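Long-range contact in CTP:phosphocholine Cytidylyltransferase (Streptococcus pneumoniae, PDB 1JYK), which catalyses the transfer of a cytidylyl group from CTP to phosphocholine, giving CDP-choline and pyrophosphate: residues K115-N128 and S180-V194. Residues are numbered along the deposited sequence; the frame is centred on the assembly and turned at random.
Sequences KEELANSYVIDADN and SGVSFWDAPTAEKIV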
ATOM      1  N   LYS A 115      -7.559  -4.058 -10.921  1.00 17.34           N
ATOM      2  CA  LYS A 115      -8.800  -3.538 -10.368  1.00 16.63           C
ATOM      3  C   LYS A 115      -9.846  -4.587 -10.035  1.00 17.24           C
ATOM      4  O   LYS A 115     -10.544  -4.469  -9.029  1.00 17.34           O
ATOM      5  CB  LYS A 115      -9.403  -2.484 -11.304  1.00 17.37           C
ATOM      6  CG  LYS A 115      -9.906  -3.009 -12.640  1.00 17.59           C
ATOM      7  CD  LYS A 115     -10.124  -1.848 -13.604  1.00 18.43           C
ATOM      8  CE  LYS A 115     -10.650  -2.322 -14.947  1.00 17.96           C
ATOM      9  NZ  LYS A 115     -12.123  -2.474 -14.920  1.00 19.38           N
ATOM     10  N   GLU A 116      -9.957  -5.621 -10.856  1.00 18.25           N
ATOM     11  CA  GLU A 116     -10.960  -6.642 -10.590  1.00 20.42           C
ATOM     12  C   GLU A 116     -10.590  -7.547  -9.411  1.00 20.26           C
ATOM     13  O   GLU A 116     -11.375  -8.397  -8.999  1.00 22.04           O
ATOM     14  CB  GLU A 116     -11.213  -7.471 -11.854  1.00 23.26           C
ATOM     15  CG  GLU A 116     -11.556  -6.624 -13.103  1.00 30.07           C
ATOM     16  CD  GLU A 116     -12.754  -5.678 -12.910  1.00 33.17           C
ATOM     17  OE1 GLU A 116     -13.655  -5.987 -12.102  1.00 34.55           O
ATOM     18  OE2 GLU A 116     -12.800  -4.618 -13.574  1.00 34.79           O
ATOM     19  N   GLU A 117      -9.399  -7.349  -8.857  1.00 20.04           N
ATOM     20  CA  GLU A 117      -8.934  -8.141  -7.721  1.00 20.14           C
ATOM     21  C   GLU A 117      -9.070  -7.362  -6.417  1.00 20.15           C
ATOM     22  O   GLU A 117      -8.771  -7.879  -5.343  1.00 19.96           O
ATOM     23  CB  GLU A 117      -7.465  -8.513  -7.916  1.00 21.22           C
ATOM     24  CG  GLU A 117      -7.176  -9.216  -9.223  1.00 25.92           C
ATOM     25  CD  GLU A 117      -7.329 -10.721  -9.112  1.00 29.27           C
ATOM     26  OE1 GLU A 117      -7.692 -11.211  -8.021  1.00 31.02           O
ATOM     27  OE2 GLU A 117      -7.078 -11.419 -10.117  1.00 33.52           O
ATOM     28  N   LEU A 118      -9.522  -6.117  -6.511  1.00 19.82           N
ATOM     29  CA  LEU A 118      -9.647  -5.270  -5.333  1.00 19.59           C
ATOM     30  C   LEU A 118     -10.566  -5.785  -4.227  1.00 19.70           C
ATOM     31  O   LEU A 118     -10.251  -5.641  -3.041  1.00 20.48           O
ATOM     32  CB  LEU A 118     -10.084  -3.863  -5.747  1.00 18.76           C
ATOM     33  CG  LEU A 118      -9.983  -2.788  -4.658  1.00 18.30           C
ATOM     34  CD1 LEU A 118      -8.573  -2.739  -4.074  1.00 17.53           C
ATOM     35  CD2 LEU A 118     -10.352  -1.448  -5.265  1.00 17.07           C
ATOM     36  N   ALA A 119     -11.692  -6.380  -4.608  1.00 20.19           N
ATOM     37  CA  ALA A 119     -12.658  -6.892  -3.636  1.00 20.06           C
ATOM     38  C   ALA A 119     -12.057  -7.828  -2.592  1.00 19.70           C
ATOM     39  O   ALA A 119     -11.445  -8.841  -2.930  1.00 19.70           O
ATOM     40  CB  ALA A 119     -13.800  -7.595  -4.361  1.00 21.87           C
ATOM     41  N   ASN A 120     -12.255  -7.477  -1.321  1.00 19.24           N
ATOM     42  CA  ASN A 120     -11.755  -8.261  -0.198  1.00 19.93           C
ATOM     43  C   ASN A 120     -10.248  -8.416  -0.238  1.00 19.80           C
ATOM     44  O   ASN A 120      -9.703  -9.474   0.087  1.00 20.25           O
ATOM     45  CB  ASN A 120     -12.422  -9.628  -0.189  1.00 21.74           C
ATOM     46  CG  ASN A 120     -13.894  -9.539   0.132  1.00 24.06           C
ATOM     47  OD1 ASN A 120     -14.290  -8.843   1.068  1.00 25.06           O
ATOM     48  ND2 ASN A 120     -14.716 -10.230  -0.647  1.00 25.96           N
ATOM     49  N   SER A 121      -9.573  -7.340  -0.620  1.00 19.06           N
ATOM     50  CA  SER A 121      -8.129  -7.357  -0.720  1.00 18.44           C
ATOM     51  C   SER A 121      -7.436  -6.263   0.083  1.00 16.93           C
ATOM     52  O   SER A 121      -7.976  -5.171   0.286  1.00 16.65           O
ATOM     53  CB  SER A 121      -7.729  -7.236  -2.190  1.00 19.80           C
ATOM     54  OG  SER A 121      -6.334  -7.036  -2.329  1.00 23.68           O
ATOM     55  N   TYR A 122      -6.237  -6.581   0.562  1.00 16.25           N
ATOM     56  CA  TYR A 122      -5.415  -5.620   1.282  1.00 14.97           C
ATOM     57  C   TYR A 122      -4.600  -4.957   0.180  1.00 15.46           C
ATOM     58  O   TYR A 122      -4.301  -5.591  -0.834  1.00 16.04           O
ATOM     59  CB  TYR A 122      -4.426  -6.320   2.224  1.00 14.93           C
ATOM     60  CG  TYR A 122      -4.998  -6.715   3.557  1.00 13.35           C
ATOM     61  CD1 TYR A 122      -4.978  -5.832   4.640  1.00 13.00           C
ATOM     62  CD2 TYR A 122      -5.587  -7.966   3.734  1.00 13.15           C
ATOM     63  CE1 TYR A 122      -5.540  -6.193   5.867  1.00 13.70           C
ATOM     64  CE2 TYR A 122      -6.150  -8.333   4.954  1.00 13.13           C
ATOM     65  CZ  TYR A 122      -6.125  -7.444   6.012  1.00 13.63           C
ATOM     66  OH  TYR A 122      -6.704  -7.810   7.200  1.00 15.59           O
ATOM     67  N   VAL A 123      -4.261  -3.687   0.361  1.00 14.04           N
ATOM     68  CA  VAL A 123      -3.417  -2.975  -0.588  1.00 13.53           C
ATOM     69  C   VAL A 123      -2.271  -2.556   0.316  1.00 13.84           C
ATOM     70  O   VAL A 123      -2.491  -1.886   1.325  1.00 13.71           O
ATOM     71  CB  VAL A 123      -4.116  -1.733  -1.198  1.00 14.06           C
ATOM     72  CG1 VAL A 123      -3.121  -0.941  -2.052  1.00 11.41           C
ATOM     73  CG2 VAL A 123      -5.303  -2.178  -2.049  1.00 12.66           C
ATOM     74  N   ILE A 124      -1.057  -2.943  -0.045  1.00 13.42           N
ATOM     75  CA  ILE A 124       0.108  -2.663   0.776  1.00 12.76           C
ATOM     76  C   ILE A 124       1.244  -1.974   0.039  1.00 13.98           C
ATOM     77  O   ILE A 124       1.606  -2.377  -1.065  1.00 13.64           O
ATOM     78  CB  ILE A 124       0.641  -3.986   1.363  1.00 13.51           C
ATOM     79  CG1 ILE A 124      -0.469  -4.654   2.174  1.00 14.19           C
ATOM     80  CG2 ILE A 124       1.894  -3.744   2.199  1.00 13.69           C
ATOM     81  CD1 ILE A 124      -0.492  -6.159   2.050  1.00 16.48           C
ATOM     82  N   ASP A 125       1.803  -0.936   0.652  1.00 14.25           N
ATOM     83  CA  ASP A 125       2.933  -0.227   0.062  1.00 17.16           C
ATOM     84  C   ASP A 125       4.146  -1.078   0.415  1.00 18.30           C
ATOM     85  O   ASP A 125       4.281  -1.522   1.553  1.00 17.20           O
ATOM     86  CB  ASP A 125       3.098   1.162   0.680  1.00 19.75           C
ATOM     87  CG  ASP A 125       2.057   2.159   0.189  1.00 22.18           C
ATOM     88  OD1 ASP A 125       1.311   1.859  -0.770  1.00 23.05           O
ATOM     89  OD2 ASP A 125       1.994   3.260   0.779  1.00 25.37           O
ATOM     90  N   ALA A 126       5.031  -1.295  -0.555  1.00 19.99           N
ATOM     91  CA  ALA A 126       6.206  -2.128  -0.334  1.00 20.90           C
ATOM     92  C   ALA A 126       7.388  -1.467   0.367  1.00 22.10           C
ATOM     93  O   ALA A 126       8.350  -2.153   0.714  1.00 24.65           O
ATOM     94  CB  ALA A 126       6.667  -2.725  -1.666  1.00 22.20           C
ATOM     95  N   ASP A 127       7.336  -0.155   0.585  1.00 21.59           N
ATOM     96  CA  ASP A 127       8.451   0.527   1.241  1.00 22.86           C
ATOM     97  C   ASP A 127       8.257   0.815   2.730  1.00 22.19           C
ATOM     98  O   ASP A 127       8.752   1.818   3.251  1.00 24.09           O
ATOM     99  CB  ASP A 127       8.781   1.829   0.514  1.00 25.28           C
ATOM    100  CG  ASP A 127       7.552   2.651   0.214  1.00 28.13           C
ATOM    101  OD1 ASP A 127       6.502   2.429   0.854  1.00 29.34           O
ATOM    102  OD2 ASP A 127       7.644   3.526  -0.671  1.00 30.33           O
ATOM    103  N   ASN A 128       7.538  -0.066   3.410  1.00 19.85           N
ATOM    104  CA  ASN A 128       7.303   0.079   4.836  1.00 18.32           C
ATOM    105  C   ASN A 128       7.765  -1.184   5.537  1.00 17.71           C
ATOM    106  O   ASN A 128       7.666  -2.281   4.986  1.00 19.03           O
ATOM    107  CB  ASN A 128       5.814   0.266   5.124  1.00 18.87           C
ATOM    108  CG  ASN A 128       5.321   1.652   4.769  1.00 20.93           C
ATOM    109  OD1 ASN A 128       6.081   2.619   4.797  1.00 23.95           O
ATOM    110  ND2 ASN A 128       4.043   1.755   4.423  1.00 20.60           N
ATOM    111  N   SER A 180      -1.306   5.197   5.883  1.00 15.42           N
ATOM    112  CA  SER A 180      -0.002   4.612   6.171  1.00 15.02           C
ATOM    113  C   SER A 180       0.567   3.509   5.286  1.00 15.93           C
ATOM    114  O   SER A 180       1.664   3.022   5.552  1.00 15.99           O
ATOM    115  CB  SER A 180      -0.002   4.130   7.624  1.00 16.24           C
ATOM    116  OG  SER A 180      -0.615   5.095   8.464  1.00 16.35           O
ATOM    117  N   GLY A 181      -0.157   3.101   4.255  1.00 15.21           N
ATOM    118  CA  GLY A 181       0.381   2.062   3.395  1.00 16.04           C
ATOM    119  C   GLY A 181      -0.203   0.680   3.588  1.00 16.22           C
ATOM    120  O   GLY A 181       0.275  -0.284   2.987  1.00 16.81           O
ATOM    121  N   VAL A 182      -1.210   0.564   4.449  1.00 15.05           N
ATOM    122  CA  VAL A 182      -1.886  -0.710   4.669  1.00 13.55           C
ATOM    123  C   VAL A 182      -3.372  -0.398   4.782  1.00 13.78           C
ATOM    124  O   VAL A 182      -3.789   0.407   5.620  1.00 13.31           O
ATOM    125  CB  VAL A 182      -1.417  -1.437   5.968  1.00 14.02           C
ATOM    126  CG1 VAL A 182      -2.149  -2.771   6.105  1.00 13.58           C
ATOM    127  CG2 VAL A 182       0.091  -1.668   5.936  1.00 14.27           C
ATOM    128  N   SER A 183      -4.164  -1.016   3.914  1.00 12.61           N
ATOM    129  CA  SER A 183      -5.606  -0.813   3.912  1.00 13.44           C
ATOM    130  C   SER A 183      -6.285  -2.073   3.386  1.00 13.86           C
ATOM    131  O   SER A 183      -5.658  -2.879   2.699  1.00 15.04           O
ATOM    132  CB  SER A 183      -5.976   0.397   3.036  1.00 14.19           C
ATOM    133  OG  SER A 183      -5.588   0.225   1.678  1.00 13.16           O
ATOM    134  N   PHE A 184      -7.558  -2.247   3.723  1.00 13.85           N
ATOM    135  CA  PHE A 184      -8.331  -3.400   3.275  1.00 14.24           C
ATOM    136  C   PHE A 184      -9.638  -2.899   2.674  1.00 14.81           C
ATOM    137  O   PHE A 184     -10.219  -1.935   3.168  1.00 14.50           O
ATOM    138  CB  PHE A 184      -8.631  -4.338   4.444  1.00 15.47           C
ATOM    139  CG  PHE A 184      -9.556  -5.467   4.088  1.00 15.90           C
ATOM    140  CD1 PHE A 184      -9.063  -6.628   3.485  1.00 16.82           C
ATOM    141  CD2 PHE A 184     -10.924  -5.368   4.334  1.00 14.88           C
ATOM    142  CE1 PHE A 184      -9.919  -7.672   3.130  1.00 14.75           C
ATOM    143  CE2 PHE A 184     -11.787  -6.404   3.984  1.00 15.36           C
ATOM    144  CZ  PHE A 184     -11.284  -7.558   3.379  1.00 16.18           C
ATOM    145  N   TRP A 185     -10.100  -3.557   1.618  1.00 14.94           N
ATOM    146  CA  TRP A 185     -11.326  -3.135   0.950  1.00 15.71           C
ATOM    147  C   TRP A 185     -12.322  -4.263   0.782  1.00 16.32           C
ATOM    148  O   TRP A 185     -11.974  -5.320   0.249  1.00 16.19           O
ATOM    149  CB  TRP A 185     -10.964  -2.524  -0.404  1.00 13.69           C
ATOM    150  CG  TRP A 185      -9.973  -1.451  -0.203  1.00 14.46           C
ATOM    151  CD1 TRP A 185      -8.611  -1.573  -0.230  1.00 14.42           C
ATOM    152  CD2 TRP A 185     -10.255  -0.125   0.258  1.00 15.08           C
ATOM    153  NE1 TRP A 185      -8.027  -0.405   0.207  1.00 15.33           N
ATOM    154  CE2 TRP A 185      -9.009   0.500   0.512  1.00 14.54           C
ATOM    155  CE3 TRP A 185     -11.435   0.595   0.497  1.00 14.94           C
ATOM    156  CZ2 TRP A 185      -8.916   1.814   0.991  1.00 15.68           C
ATOM    157  CZ3 TRP A 185     -11.343   1.896   0.967  1.00 13.86           C
ATOM    158  CH2 TRP A 185     -10.088   2.493   1.210  1.00 14.53           C
ATOM    159  N   ASP A 186     -13.552  -4.047   1.246  1.00 16.54           N
ATOM    160  CA  ASP A 186     -14.585  -5.066   1.107  1.00 18.46           C
ATOM    161  C   ASP A 186     -15.159  -5.028  -0.313  1.00 18.62           C
ATOM    162  O   ASP A 186     -14.866  -4.108  -1.086  1.00 17.86           O
ATOM    163  CB  ASP A 186     -15.696  -4.890   2.157  1.00 19.83           C
ATOM    164  CG  ASP A 186     -16.382  -3.547   2.069  1.00 19.80           C
ATOM    165  OD1 ASP A 186     -16.554  -3.028   0.953  1.00 19.78           O
ATOM    166  OD2 ASP A 186     -16.751  -3.006   3.129  1.00 22.58           O
ATOM    167  N   ALA A 187     -15.958  -6.037  -0.657  1.00 19.24           N
ATOM    168  CA  ALA A 187     -16.535  -6.152  -1.995  1.00 20.26           C
ATOM    169  C   ALA A 187     -17.415  -4.970  -2.417  1.00 21.58           C
ATOM    170  O   ALA A 187     -17.232  -4.407  -3.495  1.00 21.78           O
ATOM    171  CB  ALA A 187     -17.304  -7.460  -2.108  1.00 18.93           C
ATOM    172  N   PRO A 188     -18.399  -4.593  -1.588  1.00 22.12           N
ATOM    173  CA  PRO A 188     -19.243  -3.461  -1.979  1.00 22.10           C
ATOM    174  C   PRO A 188     -18.440  -2.184  -2.239  1.00 21.75           C
ATOM    175  O   PRO A 188     -18.723  -1.446  -3.188  1.00 22.48           O
ATOM    176  CB  PRO A 188     -20.200  -3.300  -0.800  1.00 22.70           C
ATOM    177  CG  PRO A 188     -20.204  -4.627  -0.129  1.00 22.99           C
ATOM    178  CD  PRO A 188     -18.826  -5.179  -0.308  1.00 22.42           C
ATOM    179  N   THR A 189     -17.441  -1.922  -1.394  1.00 20.15           N
ATOM    180  CA  THR A 189     -16.617  -0.723  -1.545  1.00 18.89           C
ATOM    181  C   THR A 189     -15.738  -0.806  -2.792  1.00 18.19           C
ATOM    182  O   THR A 189     -15.631   0.164  -3.550  1.00 17.50           O
ATOM    183  CB  THR A 189     -15.707  -0.497  -0.314  1.00 18.09           C
ATOM    184  OG1 THR A 189     -16.489  -0.564   0.883  1.00 18.64           O
ATOM    185  CG2 THR A 189     -15.041   0.869  -0.391  1.00 16.89           C
ATOM    186  N   ALA A 190     -15.118  -1.967  -3.000  1.00 17.84           N
ATOM    187  CA  ALA A 190     -14.243  -2.188  -4.152  1.00 18.15           C
ATOM    188  C   ALA A 190     -15.009  -2.004  -5.462  1.00 18.41           C
ATOM    189  O   ALA A 190     -14.468  -1.493  -6.450  1.00 18.17           O
ATOM    190  CB  ALA A 190     -13.650  -3.592  -4.088  1.00 16.78           C
ATOM    191  N   GLU A 191     -16.268  -2.432  -5.465  1.00 19.79           N
ATOM    192  CA  GLU A 191     -17.103  -2.320  -6.651  1.00 21.53           C
ATOM    193  C   GLU A 191     -17.260  -0.847  -7.018  1.00 21.70           C
ATOM    194  O   GLU A 191     -17.127  -0.469  -8.181  1.00 22.26           O
ATOM    195  CB  GLU A 191     -18.466  -2.948  -6.383  1.00 24.62           C
ATOM    196  CG  GLU A 191     -19.317  -3.097  -7.615  1.00 32.25           C
ATOM    197  CD  GLU A 191     -20.729  -3.533  -7.286  1.00 37.81           C
ATOM    198  OE1 GLU A 191     -21.315  -2.975  -6.333  1.00 41.39           O
ATOM    199  OE2 GLU A 191     -21.251  -4.432  -7.977  1.00 40.64           O
ATOM    200  N   LYS A 192     -17.532  -0.013  -6.021  1.00 21.32           N
ATOM    201  CA  LYS A 192     -17.688   1.417  -6.261  1.00 21.36           C
ATOM    202  C   LYS A 192     -16.373   2.008  -6.746  1.00 18.96           C
ATOM    203  O   LYS A 192     -16.347   2.795  -7.688  1.00 19.03           O
ATOM    204  CB  LYS A 192     -18.131   2.132  -4.981  1.00 23.45           C
ATOM    205  CG  LYS A 192     -19.553   1.800  -4.560  1.00 27.07           C
ATOM    206  CD  LYS A 192     -20.048   2.756  -3.489  1.00 30.43           C
ATOM    207  CE  LYS A 192     -21.490   3.151  -3.738  1.00 31.32           C
ATOM    208  NZ  LYS A 192     -22.084   3.820  -2.552  1.00 32.39           N
ATOM    209  N   ILE A 193     -15.279   1.631  -6.097  1.00 17.23           N
ATOM    210  CA  ILE A 193     -13.974   2.148  -6.481  1.00 16.82           C
ATOM    211  C   ILE A 193     -13.594   1.754  -7.920  1.00 16.88           C
ATOM    212  O   ILE A 193     -12.988   2.547  -8.641  1.00 16.01           O
ATOM    213  CB  ILE A 193     -12.887   1.667  -5.490  1.00 15.98           C
ATOM    214  CG1 ILE A 193     -13.052   2.407  -4.163  1.00 13.86           C
ATOM    215  CG2 ILE A 193     -11.487   1.914  -6.056  1.00 13.79           C
ATOM    216  CD1 ILE A 193     -12.343   1.742  -2.987  1.00 15.73           C
ATOM    217  N   VAL A 194     -13.953   0.543  -8.346  1.00 16.95           N
ATOM    218  CA  VAL A 194     -13.612   0.116  -9.702  1.00 18.08           C
ATOM    219  C   VAL A 194     -14.344   0.992 -10.719  1.00 18.41           C
ATOM    220  O   VAL A 194     -13.786   1.358 -11.756  1.00 17.77           O
ATOM    221  CB  VAL A 194     -13.965  -1.374  -9.949  1.00 18.28           C
ATOM    222  CG1 VAL A 194     -13.835  -1.704 -11.434  1.00 18.11           C
ATOM    223  CG2 VAL A 194     -13.036  -2.275  -9.130  1.00 18.32           C
TER
HETATM  224  O   HOH W   1     -16.957  -8.232   1.310  1.00 37.31           O
HETATM  225  O   HOH W   2      -2.820   0.755   1.396  1.00 15.02           O
HETATM  226  O   HOH W   3       3.134  -0.782   3.996  1.00 26.66           O
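The antiparallel pairing of strands 121-125 and 182-185, within the mixed sheet of this nucleotidyltransferase fold, brings Y122 against F184 and V123 against S183; strand 121-125 has strand 27-32 as its other, parallel neighbour, and strand 182-185 also pairs antiparallel with strand 142-149. The short strand axes make an angle of 160°. V123 and S183 form a hydrogen-bonded pair, V123 N donating to S183 O (2.8 Å) and S183 N to V123 O, whereas Y122-F184 is a non-hydrogen-bonded pair. D125 N donates to G181 O (2.9 Å), lying in the carbonyl plane on a lone pair. At the other end N120 and S121 both face W185, a G1 beta bulge: their amides converge on W185 O in two weak bonds, while W185 N gives a better one to S121 O. On the face carrying Y122 and F184, the edge of F184 meets the Y122 ring face, planes at 58°, and F184 CB makes a CH-pi contact over that face, 4.1 Å from the Y122 centroid. With F184 CG opposite its own backbone N (chi1 173°), the ring reaches across to the partner segment and CE1 comes 3.5 Å from N120 C. Y122 OH bonds to R136 O. The other face sets V123 CG2 against W185 CD1 (3.8 Å), and W185 NE1 donates to S183 OG (2.9 Å). Beyond the bulge, helix 187-201, N-capped by D186, packs on the preceding turn: A190 CB sits tightly against A119 CA (3.5 Å) and L118 CD2 reaches I193 CG2 (3.6 Å). A water bonded to S183 OG gives V123 O a second donor. The straighter bonds at S183 O and G181 O thus set the register; the weak pair at W185 O marks where regular pairing ends and the chain turns into the helix.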